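Local coordinates for protein esterase (Thermotoga maritima, PDB 3DOH) that probably hydrolyses carboxylic esters, as a thermostable esterase that joins an alpha/beta-hydrolase domain to an N-terminal immunoglobulin-like domain, at residues Val177-Gly182 with Arg198-Trp203; Pro213-Ala218 with Glu257-Glu262; Thr279-Met282 with Leu287-Ala290. All blocks are in the same frame, centred on the assembly; numbering follows the deposited sequence.

Contact 1: residues Val177-Gly182 with Arg198-Trp203; sequences VVFLHG and RGAVVW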
ATOM      1  N   VAL A 177       5.987  21.448  43.260  1.00 26.02           N
ATOM      2  CA  VAL A 177       6.365  21.789  41.895  1.00 24.85           C
ATOM      3  C   VAL A 177       5.456  22.908  41.396  1.00 25.09           C
ATOM      4  O   VAL A 177       4.204  22.777  41.411  1.00 23.85           O
ATOM      5  CB  VAL A 177       6.336  20.567  40.940  1.00 25.13           C
ATOM      6  CG1 VAL A 177       6.615  21.022  39.501  1.00 25.80           C
ATOM      7  CG2 VAL A 177       7.337  19.476  41.373  1.00 21.49           C
ATOM      8  N   VAL A 178       6.059  24.006  40.951  1.00 25.13           N
ATOM      9  CA  VAL A 178       5.299  25.106  40.366  1.00 24.55           C
ATOM     10  C   VAL A 178       5.491  25.170  38.854  1.00 24.61           C
ATOM     11  O   VAL A 178       6.617  25.282  38.368  1.00 24.44           O
ATOM     12  CB  VAL A 178       5.701  26.459  40.983  1.00 24.45           C
ATOM     13  CG1 VAL A 178       6.592  26.245  42.197  1.00 22.25           C
ATOM     14  CG2 VAL A 178       6.399  27.327  39.947  1.00 24.77           C
ATOM     15  N   PHE A 179       4.389  25.098  38.114  1.00 24.80           N
ATOM     16  CA  PHE A 179       4.455  25.097  36.655  1.00 24.96           C
ATOM     17  C   PHE A 179       3.957  26.409  36.031  1.00 25.84           C
ATOM     18  O   PHE A 179       2.809  26.852  36.294  1.00 25.97           O
ATOM     19  CB  PHE A 179       3.640  23.919  36.077  1.00 25.09           C
ATOM     20  CG  PHE A 179       3.448  23.997  34.568  1.00 25.03           C
ATOM     21  CD1 PHE A 179       4.556  24.005  33.706  1.00 25.60           C
ATOM     22  CD2 PHE A 179       2.175  24.110  34.019  1.00 23.76           C
ATOM     23  CE1 PHE A 179       4.396  24.118  32.326  1.00 24.69           C
ATOM     24  CE2 PHE A 179       2.012  24.229  32.640  1.00 24.32           C
ATOM     25  CZ  PHE A 179       3.138  24.241  31.792  1.00 23.07           C
ATOM     26  N   LEU A 180       4.792  27.016  35.189  1.00 25.76           N
ATOM     27  CA  LEU A 180       4.356  28.194  34.434  1.00 26.20           C
ATOM     28  C   LEU A 180       4.077  27.850  32.980  1.00 27.07           C
ATOM     29  O   LEU A 180       4.989  27.453  32.240  1.00 27.77           O
ATOM     30  CB  LEU A 180       5.407  29.276  34.492  1.00 25.46           C
ATOM     31  CG  LEU A 180       5.878  29.658  35.883  1.00 26.43           C
ATOM     32  CD1 LEU A 180       7.069  30.652  35.747  1.00 25.47           C
ATOM     33  CD2 LEU A 180       4.710  30.228  36.739  1.00 23.99           C
ATOM     34  N   HIS A 181       2.823  28.009  32.552  1.00 27.50           N
ATOM     35  CA  HIS A 181       2.420  27.624  31.196  1.00 26.98           C
ATOM     36  C   HIS A 181       2.896  28.625  30.136  1.00 27.29           C
ATOM     37  O   HIS A 181       3.383  29.727  30.449  1.00 27.66           O
ATOM     38  CB  HIS A 181       0.921  27.526  31.149  1.00 26.60           C
ATOM     39  CG  HIS A 181       0.259  28.842  31.340  1.00 28.65           C
ATOM     40  ND1 HIS A 181       0.260  29.812  30.361  1.00 28.39           N
ATOM     41  CD2 HIS A 181      -0.358  29.386  32.415  1.00 30.08           C
ATOM     42  CE1 HIS A 181      -0.367  30.884  30.810  1.00 29.87           C
ATOM     43  NE2 HIS A 181      -0.747  30.655  32.055  1.00 31.26           N
ATOM     44  N   GLY A 182       2.715  28.248  28.874  1.00 27.66           N
ATOM     45  CA  GLY A 182       3.172  29.048  27.738  1.00 27.87           C
ATOM     46  C   GLY A 182       2.099  30.030  27.291  1.00 28.18           C
ATOM     47  O   GLY A 182       0.978  29.989  27.807  1.00 28.95           O
ATOM     48  N   ARG A 198       1.657  18.223  29.412  1.00 25.13           N
ATOM     49  CA  ARG A 198       1.759  17.380  30.596  1.00 25.64           C
ATOM     50  C   ARG A 198       2.539  18.120  31.690  1.00 25.48           C
ATOM     51  O   ARG A 198       2.978  17.538  32.687  1.00 24.94           O
ATOM     52  CB  ARG A 198       2.402  16.019  30.250  1.00 25.87           C
ATOM     53  CG  ARG A 198       1.464  14.899  29.666  1.00 26.87           C
ATOM     54  CD  ARG A 198       1.773  13.483  30.264  1.00 28.47           C
ATOM     55  NE  ARG A 198       0.569  12.623  30.344  1.00 39.64           N
ATOM     56  CZ  ARG A 198       0.319  11.517  29.591  1.00 45.16           C
ATOM     57  NH1 ARG A 198       1.202  11.076  28.669  1.00 46.32           N
ATOM     58  NH2 ARG A 198      -0.832  10.825  29.750  1.00 43.48           N
ATOM     59  N   GLY A 199       2.690  19.433  31.508  1.00 26.08           N
ATOM     60  CA  GLY A 199       3.535  20.267  32.392  1.00 25.15           C
ATOM     61  C   GLY A 199       3.180  20.272  33.862  1.00 24.78           C
ATOM     62  O   GLY A 199       4.070  20.323  34.733  1.00 24.62           O
ATOM     63  N   ALA A 200       1.881  20.215  34.157  1.00 24.47           N
ATOM     64  CA  ALA A 200       1.424  20.273  35.550  1.00 24.41           C
ATOM     65  C   ALA A 200       1.188  18.858  36.058  1.00 24.71           C
ATOM     66  O   ALA A 200       1.541  18.491  37.163  1.00 24.36           O
ATOM     67  CB  ALA A 200       0.140  21.098  35.661  1.00 23.29           C
ATOM     68  N   VAL A 201       0.624  18.067  35.175  1.00 24.66           N
ATOM     69  CA  VAL A 201      -0.049  16.856  35.502  1.00 24.43           C
ATOM     70  C   VAL A 201       0.913  15.670  35.675  1.00 23.98           C
ATOM     71  O   VAL A 201       0.674  14.759  36.472  1.00 24.69           O
ATOM     72  CB  VAL A 201      -1.062  16.668  34.352  1.00 25.29           C
ATOM     73  CG1 VAL A 201      -0.870  15.385  33.588  1.00 25.90           C
ATOM     74  CG2 VAL A 201      -2.479  17.013  34.785  1.00 23.60           C
ATOM     75  N   VAL A 202       2.033  15.689  34.973  1.00 23.55           N
ATOM     76  CA  VAL A 202       3.002  14.578  35.075  1.00 22.41           C
ATOM     77  C   VAL A 202       3.384  14.374  36.551  1.00 22.64           C
ATOM     78  O   VAL A 202       3.374  13.248  37.051  1.00 22.50           O
ATOM     79  CB  VAL A 202       4.239  14.792  34.134  1.00 21.28           C
ATOM     80  CG1 VAL A 202       5.019  16.065  34.508  1.00 20.26           C
ATOM     81  CG2 VAL A 202       5.129  13.575  34.125  1.00 20.31           C
ATOM     82  N   TRP A 203       3.640  15.481  37.252  1.00 22.43           N
ATOM     83  CA  TRP A 203       4.059  15.399  38.625  1.00 23.39           C
ATOM     84  C   TRP A 203       2.946  14.793  39.448  1.00 23.95           C
ATOM     85  O   TRP A 203       3.154  14.328  40.545  1.00 23.89           O
ATOM     86  CB  TRP A 203       4.421  16.768  39.123  1.00 23.52           C
ATOM     87  CG  TRP A 203       5.225  17.554  38.074  1.00 24.31           C
ATOM     88  CD1 TRP A 203       4.746  18.535  37.234  1.00 24.54           C
ATOM     89  CD2 TRP A 203       6.617  17.400  37.760  1.00 22.56           C
ATOM     90  NE1 TRP A 203       5.757  18.986  36.423  1.00 25.81           N
ATOM     91  CE2 TRP A 203       6.913  18.306  36.725  1.00 24.60           C
ATOM     92  CE3 TRP A 203       7.633  16.563  38.237  1.00 23.99           C
ATOM     93  CZ2 TRP A 203       8.197  18.411  36.169  1.00 24.17           C
ATOM     94  CZ3 TRP A 203       8.908  16.671  37.696  1.00 23.68           C
ATOM     95  CH2 TRP A 203       9.176  17.581  36.669  1.00 24.20           C
TER
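Val177 turns CG1 anti to its backbone N (chi1 175°) and Phe179 does the same with CG (chi1 169°), which lays the methyl on the indole of Trp203 and the phenyl ring against the backbone of Gly199 and Ala200. The methyl comes nearly straight down on the pyrrole half of the tryptophan: Val177 CG1 lies 3.7 Å from the centroid of the five-membered ring of Trp203 in a CH-pi contact. On the opposite face of that indole rests CG1 of Val202. Two residues along the strand from Val177, the Phe179 ring receives Gly199 CA 3.9 Å from its centroid, a second CH-pi contact, made by a residue whose lack of a side chain lets the backbone come down on the ring. Strand 174-180 belongs to the central sheet of the alpha/beta-hydrolase fold, and His181-Gly182 just after it occupies the place where relatives commonly build the oxyanion hole. The two ring contacts are tied together by a hydrogen bond from Trp203 NE1 to Gly199 O (2.7 Å), bent at 130° with its acceptor near the indole plane; with the methyls of Val177 and Val202 on the two faces, it probably limits the turning of the ring. Ala200 adds its CB at 4.0 Å from Phe179 CD2. Ile372, Leu375 and Phe376 of helix 369-376 also touch Trp203, while Leu270 of strand 264-270 touches Phe179.

Contact 2: residues Pro213-Ala218 with Glu257-Glu262; sequences PCFVLA and EYNIDE
Asn259 gives its side-chain ND2 to the backbone O of Arg172, and its OD1 meets the edge of the Phe215 ring in the ring plane, 3.7 Å from Phe215 CZ. The amide and ring planes stand almost perpendicular, at 89°. Asn259 is the centre of an inverse gamma turn, closed by a weak bond from Ile260 N to Tyr258 O, which leads the chain out of helix 242-257. That helix belongs to a beta-alpha-beta crossover of the alpha/beta-hydrolase sheet, running from strand 215-219 past strand 174-180 to strand 264-270, and the contact joins the start of strand 215-219 to the chain just after the helix. Ile260 lies over one face of Phe215, its CG1 3.7 Å from the ring centroid in a CH-pi contact. Its CG1 is anti to the carbonyl carbon (chi1 -70°), and the chain carries on across the ring with CD1 over the CG side. Leu176 of strand 174-180 touches both Phe215 and Ile260. Tyr258, which also packs on Leu162, meets Phe215 obliquely: the planes are inclined by 54°, and the nearest approach is Tyr258 CD1 to Phe215 CE2 at 3.8 Å.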
ATOM      1  N   PRO A 213       5.674  11.988  46.584  1.00 32.86           N
ATOM      2  CA  PRO A 213       4.572  12.880  46.958  1.00 32.31           C
ATOM      3  C   PRO A 213       5.047  14.316  47.151  1.00 31.90           C
ATOM      4  O   PRO A 213       6.216  14.541  47.467  1.00 31.05           O
ATOM      5  CB  PRO A 213       4.095  12.301  48.291  1.00 32.77           C
ATOM      6  CG  PRO A 213       5.301  11.642  48.861  1.00 32.73           C
ATOM      7  CD  PRO A 213       6.062  11.093  47.688  1.00 31.80           C
ATOM      8  N   CYS A 214       4.145  15.274  46.964  1.00 32.16           N
ATOM      9  CA  CYS A 214       4.258  16.231  45.870  1.00 31.67           C
ATOM     10  C   CYS A 214       3.016  17.112  45.776  1.00 32.04           C
ATOM     11  O   CYS A 214       1.912  16.621  45.541  1.00 32.60           O
ATOM     12  CB  CYS A 214       4.490  15.506  44.544  1.00 31.70           C
ATOM     13  SG  CYS A 214       4.771  16.601  43.132  1.00 31.22           S
ATOM     14  N   PHE A 215       3.205  18.415  45.961  1.00 31.47           N
ATOM     15  CA  PHE A 215       2.226  19.390  45.548  1.00 30.64           C
ATOM     16  C   PHE A 215       2.602  19.956  44.177  1.00 30.01           C
ATOM     17  O   PHE A 215       3.791  20.059  43.817  1.00 29.59           O
ATOM     18  CB  PHE A 215       2.217  20.564  46.523  1.00 31.36           C
ATOM     19  CG  PHE A 215       1.694  20.242  47.907  1.00 31.49           C
ATOM     20  CD1 PHE A 215       2.522  19.678  48.873  1.00 30.79           C
ATOM     21  CD2 PHE A 215       0.399  20.590  48.269  1.00 31.22           C
ATOM     22  CE1 PHE A 215       2.052  19.406  50.161  1.00 30.81           C
ATOM     23  CE2 PHE A 215      -0.084  20.335  49.575  1.00 30.68           C
ATOM     24  CZ  PHE A 215       0.731  19.747  50.511  1.00 29.86           C
ATOM     25  N   VAL A 216       1.575  20.357  43.428  1.00 29.28           N
ATOM     26  CA  VAL A 216       1.764  21.025  42.151  1.00 28.28           C
ATOM     27  C   VAL A 216       0.905  22.255  42.085  1.00 28.14           C
ATOM     28  O   VAL A 216      -0.305  22.173  42.193  1.00 28.49           O
ATOM     29  CB  VAL A 216       1.371  20.142  40.967  1.00 28.07           C
ATOM     30  CG1 VAL A 216       1.728  20.814  39.644  1.00 26.59           C
ATOM     31  CG2 VAL A 216       2.046  18.798  41.059  1.00 28.17           C
ATOM     32  N   LEU A 217       1.545  23.390  41.868  1.00 27.94           N
ATOM     33  CA  LEU A 217       0.854  24.627  41.673  1.00 27.52           C
ATOM     34  C   LEU A 217       0.993  25.004  40.219  1.00 28.25           C
ATOM     35  O   LEU A 217       2.103  25.074  39.667  1.00 28.12           O
ATOM     36  CB  LEU A 217       1.468  25.705  42.562  1.00 27.16           C
ATOM     37  CG  LEU A 217       1.349  27.150  42.115  1.00 25.34           C
ATOM     38  CD1 LEU A 217      -0.052  27.590  42.198  1.00 21.93           C
ATOM     39  CD2 LEU A 217       2.212  28.008  42.969  1.00 26.25           C
ATOM     40  N   ALA A 218      -0.151  25.287  39.609  1.00 28.90           N
ATOM     41  CA  ALA A 218      -0.208  25.630  38.206  1.00 28.96           C
ATOM     42  C   ALA A 218      -1.032  26.893  38.098  1.00 29.11           C
ATOM     43  O   ALA A 218      -2.261  26.852  38.085  1.00 29.61           O
ATOM     44  CB  ALA A 218      -0.842  24.491  37.415  1.00 27.82           C
ATOM     45  N   GLU A 257      -0.252  27.831  54.302  1.00 32.25           N
ATOM     46  CA  GLU A 257      -1.397  26.920  54.461  1.00 32.24           C
ATOM     47  C   GLU A 257      -1.088  25.441  54.537  1.00 31.40           C
ATOM     48  O   GLU A 257      -1.964  24.680  54.881  1.00 30.93           O
ATOM     49  CB  GLU A 257      -2.391  27.088  53.309  1.00 32.76           C
ATOM     50  CG  GLU A 257      -3.399  28.196  53.447  1.00 34.85           C
ATOM     51  CD  GLU A 257      -3.840  28.713  52.104  1.00 39.29           C
ATOM     52  OE1 GLU A 257      -3.141  28.422  51.124  1.00 43.26           O
ATOM     53  OE2 GLU A 257      -4.861  29.427  51.996  1.00 42.39           O
ATOM     54  N   TYR A 258       0.112  25.014  54.124  1.00 31.38           N
ATOM     55  CA  TYR A 258       0.364  23.584  53.838  1.00 29.57           C
ATOM     56  C   TYR A 258       1.702  23.069  54.320  1.00 29.32           C
ATOM     57  O   TYR A 258       2.643  23.840  54.548  1.00 27.62           O
ATOM     58  CB  TYR A 258       0.217  23.286  52.337  1.00 28.81           C
ATOM     59  CG  TYR A 258      -1.194  23.373  51.776  1.00 27.47           C
ATOM     60  CD1 TYR A 258      -2.152  22.360  52.033  1.00 27.38           C
ATOM     61  CD2 TYR A 258      -1.576  24.452  50.967  1.00 27.36           C
ATOM     62  CE1 TYR A 258      -3.466  22.437  51.502  1.00 25.13           C
ATOM     63  CE2 TYR A 258      -2.890  24.542  50.439  1.00 25.80           C
ATOM     64  CZ  TYR A 258      -3.810  23.534  50.724  1.00 24.69           C
ATOM     65  OH  TYR A 258      -5.055  23.633  50.206  1.00 25.65           O
ATOM     66  N   ASN A 259       1.777  21.742  54.458  1.00 29.87           N
ATOM     67  CA  ASN A 259       3.020  21.086  54.895  1.00 30.65           C
ATOM     68  C   ASN A 259       3.964  20.865  53.692  1.00 30.63           C
ATOM     69  O   ASN A 259       4.214  19.743  53.233  1.00 30.43           O
ATOM     70  CB  ASN A 259       2.732  19.815  55.717  1.00 30.91           C
ATOM     71  CG  ASN A 259       1.921  18.774  54.947  1.00 33.45           C
ATOM     72  OD1 ASN A 259       1.030  19.114  54.153  1.00 35.20           O
ATOM     73  ND2 ASN A 259       2.218  17.480  55.193  1.00 35.16           N
ATOM     74  N   ILE A 260       4.438  21.991  53.167  1.00 30.23           N
ATOM     75  CA  ILE A 260       5.280  22.031  51.997  1.00 29.11           C
ATOM     76  C   ILE A 260       6.670  22.276  52.542  1.00 29.71           C
ATOM     77  O   ILE A 260       6.815  22.886  53.617  1.00 29.74           O
ATOM     78  CB  ILE A 260       4.791  23.124  51.008  1.00 29.36           C
ATOM     79  CG1 ILE A 260       3.434  22.677  50.378  1.00 29.74           C
ATOM     80  CG2 ILE A 260       5.857  23.483  49.982  1.00 25.82           C
ATOM     81  CD1 ILE A 260       2.688  23.754  49.569  1.00 28.43           C
ATOM     82  N   ASP A 261       7.676  21.734  51.849  1.00 29.30           N
ATOM     83  CA  ASP A 261       9.067  21.802  52.281  1.00 29.13           C
ATOM     84  C   ASP A 261       9.745  23.011  51.653  1.00 29.06           C
ATOM     85  O   ASP A 261      10.013  23.006  50.455  1.00 28.95           O
ATOM     86  CB  ASP A 261       9.778  20.491  51.909  1.00 29.32           C
ATOM     87  CG  ASP A 261      11.239  20.475  52.318  1.00 29.61           C
ATOM     88  OD1 ASP A 261      11.801  21.574  52.515  1.00 31.27           O
ATOM     89  OD2 ASP A 261      11.816  19.367  52.461  1.00 29.03           O
ATOM     90  N   GLU A 262       9.998  24.053  52.450  1.00 29.11           N
ATOM     91  CA  GLU A 262      10.678  25.268  51.948  1.00 29.96           C
ATOM     92  C   GLU A 262      11.941  24.917  51.149  1.00 29.09           C
ATOM     93  O   GLU A 262      12.399  25.710  50.337  1.00 29.12           O
ATOM     94  CB  GLU A 262      11.099  26.260  53.073  1.00 29.76           C
ATOM     95  CG  GLU A 262      10.333  26.198  54.403  1.00 36.72           C
ATOM     96  CD  GLU A 262      10.676  24.965  55.276  1.00 43.59           C
ATOM     97  OE1 GLU A 262       9.800  24.062  55.443  1.00 44.38           O
ATOM     98  OE2 GLU A 262      11.833  24.909  55.791  1.00 46.54           O
TER

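Contact 3: residues Thr279-Met282 with Leu287-Ala290; sequences TAIM and LFAA
Phe288 pushes one rim of its ring against the helix segment 279-282, touching two successive residues there. Its CE2 lies 3.6 Å from Ala280 O, which sits at the ring edge near the ring plane, and 3.9 Å from the methyl CB of Ala280. One atom back along the same rim, Phe288 CD2 is 3.6 Å from Ile281 CG2. The two side chains cross at about a right angle, and the isoleucine uses its short branch: with CG1 between the backbone N and the carbonyl carbon (chi1 58°), the longer branch leads off and CG2 is left to meet the phenyl ring obliquely. Leu287 CB lies over one face of the ring, near its rim. No hydrogen bond spans the two segments, which meet through this ring, the methyls of Ala280 and Ile281 and the carbonyl of Ala280. With an alanine in place of this phenylalanine, Ala280 CB and Ile281 CG2 would probably lose their common partner, leaving a gap between the helix and the returning chain. In the next shell, Ile251 of helix 242-257 touches both Leu287 and Phe288, and Ile267 touches both Phe288 and Ile281. Helix 272-283 follows the probable nucleophile elbow of the alpha/beta-hydrolase fold; the aromatic ring thus packs between it, helix 242-257 and strand 264-270, just where Ala289 and Ala290 begin backbone hydrogen bonding to that strand on the way into strand 290-294.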
ATOM      1  N   THR A 279      13.321  33.921  34.861  1.00 30.09           N
ATOM      2  CA  THR A 279      13.136  35.198  35.533  1.00 30.71           C
ATOM      3  C   THR A 279      12.906  34.973  37.023  1.00 30.89           C
ATOM      4  O   THR A 279      13.560  35.600  37.856  1.00 30.19           O
ATOM      5  CB  THR A 279      11.985  36.034  34.883  1.00 31.64           C
ATOM      6  OG1 THR A 279      12.324  36.369  33.518  1.00 33.65           O
ATOM      7  CG2 THR A 279      11.701  37.335  35.679  1.00 30.89           C
ATOM      8  N   ALA A 280      11.980  34.066  37.338  1.00 32.10           N
ATOM      9  CA  ALA A 280      11.689  33.644  38.722  1.00 33.12           C
ATOM     10  C   ALA A 280      12.903  33.269  39.554  1.00 33.97           C
ATOM     11  O   ALA A 280      13.060  33.735  40.677  1.00 34.68           O
ATOM     12  CB  ALA A 280      10.719  32.506  38.730  1.00 32.76           C
ATOM     13  N   ILE A 281      13.751  32.401  39.033  1.00 34.89           N
ATOM     14  CA  ILE A 281      14.875  31.941  39.836  1.00 35.30           C
ATOM     15  C   ILE A 281      15.936  33.018  39.961  1.00 36.28           C
ATOM     16  O   ILE A 281      16.610  33.095  40.960  1.00 37.37           O
ATOM     17  CB  ILE A 281      15.496  30.612  39.308  1.00 35.36           C
ATOM     18  CG1 ILE A 281      15.962  30.753  37.853  1.00 34.45           C
ATOM     19  CG2 ILE A 281      14.544  29.420  39.551  1.00 33.89           C
ATOM     20  CD1 ILE A 281      16.813  29.657  37.395  1.00 33.94           C
ATOM     21  N   MET A 282      16.088  33.845  38.948  1.00 37.25           N
ATOM     22  CA  MET A 282      17.086  34.888  38.959  1.00 38.51           C
ATOM     23  C   MET A 282      16.654  36.034  39.885  1.00 39.72           C
ATOM     24  O   MET A 282      17.487  36.668  40.562  1.00 40.23           O
ATOM     25  CB  MET A 282      17.303  35.400  37.537  1.00 38.17           C
ATOM     26  CG  MET A 282      18.472  34.778  36.787  1.00 37.85           C
ATOM     27  SD  MET A 282      18.394  35.299  35.077  1.00 39.56           S
ATOM     28  CE  MET A 282      19.583  34.210  34.306  1.00 38.81           C
ATOM     29  N   LEU A 287      14.432  31.266  46.716  1.00 36.37           N
ATOM     30  CA  LEU A 287      13.201  30.519  46.869  1.00 35.48           C
ATOM     31  C   LEU A 287      13.245  29.051  46.339  1.00 34.81           C
ATOM     32  O   LEU A 287      12.730  28.131  46.972  1.00 34.55           O
ATOM     33  CB  LEU A 287      12.019  31.325  46.300  1.00 35.43           C
ATOM     34  CG  LEU A 287      10.674  30.861  46.867  1.00 34.55           C
ATOM     35  CD1 LEU A 287      10.564  31.271  48.288  1.00 33.79           C
ATOM     36  CD2 LEU A 287       9.528  31.410  46.093  1.00 32.85           C
ATOM     37  N   PHE A 288      13.889  28.829  45.197  1.00 33.80           N
ATOM     38  CA  PHE A 288      13.747  27.550  44.498  1.00 32.48           C
ATOM     39  C   PHE A 288      14.931  26.599  44.650  1.00 31.21           C
ATOM     40  O   PHE A 288      16.076  27.016  44.673  1.00 31.04           O
ATOM     41  CB  PHE A 288      13.430  27.803  43.029  1.00 32.39           C
ATOM     42  CG  PHE A 288      12.249  28.729  42.808  1.00 31.72           C
ATOM     43  CD1 PHE A 288      10.945  28.253  42.912  1.00 31.29           C
ATOM     44  CD2 PHE A 288      12.449  30.061  42.462  1.00 31.06           C
ATOM     45  CE1 PHE A 288       9.860  29.091  42.691  1.00 31.05           C
ATOM     46  CE2 PHE A 288      11.375  30.915  42.240  1.00 29.00           C
ATOM     47  CZ  PHE A 288      10.080  30.434  42.363  1.00 30.71           C
ATOM     48  N   ALA A 289      14.624  25.315  44.782  1.00 29.97           N
ATOM     49  CA  ALA A 289      15.636  24.255  44.923  1.00 28.59           C
ATOM     50  C   ALA A 289      16.272  23.819  43.563  1.00 27.79           C
ATOM     51  O   ALA A 289      17.453  23.458  43.514  1.00 28.05           O
ATOM     52  CB  ALA A 289      15.026  23.054  45.622  1.00 27.96           C
ATOM     53  N   ALA A 290      15.468  23.867  42.504  1.00 25.87           N
ATOM     54  CA  ALA A 290      15.902  23.470  41.173  1.00 25.11           C
ATOM     55  C   ALA A 290      14.859  23.864  40.130  1.00 24.15           C
ATOM     56  O   ALA A 290      13.668  23.948  40.428  1.00 23.81           O
ATOM     57  CB  ALA A 290      16.163  21.972  41.125  1.00 25.15           C
TER

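Contacts 1 and 2 share neighbouring parallel strands of the hydrolase sheet: their centres are 13 Å apart, and probable hydrogen bonds join Val177 N to Phe215 O (2.7 Å) and Phe179 N to Leu217 O (2.8 Å). Contact 3 touches neither directly; its centre is about 15 Å from that of contact 1 and 16 Å from that of contact 2, with nearest atoms about 4 Å away in each case. In the sheet, strand 264-270 lies between strands 174-180 and 290-294, bordering both. At its end lies the probable nucleophile elbow with Ser271, whose surroundings Phe179 of contact 1 touches, whereas contact 3 joins the helix that follows it to the loop beyond.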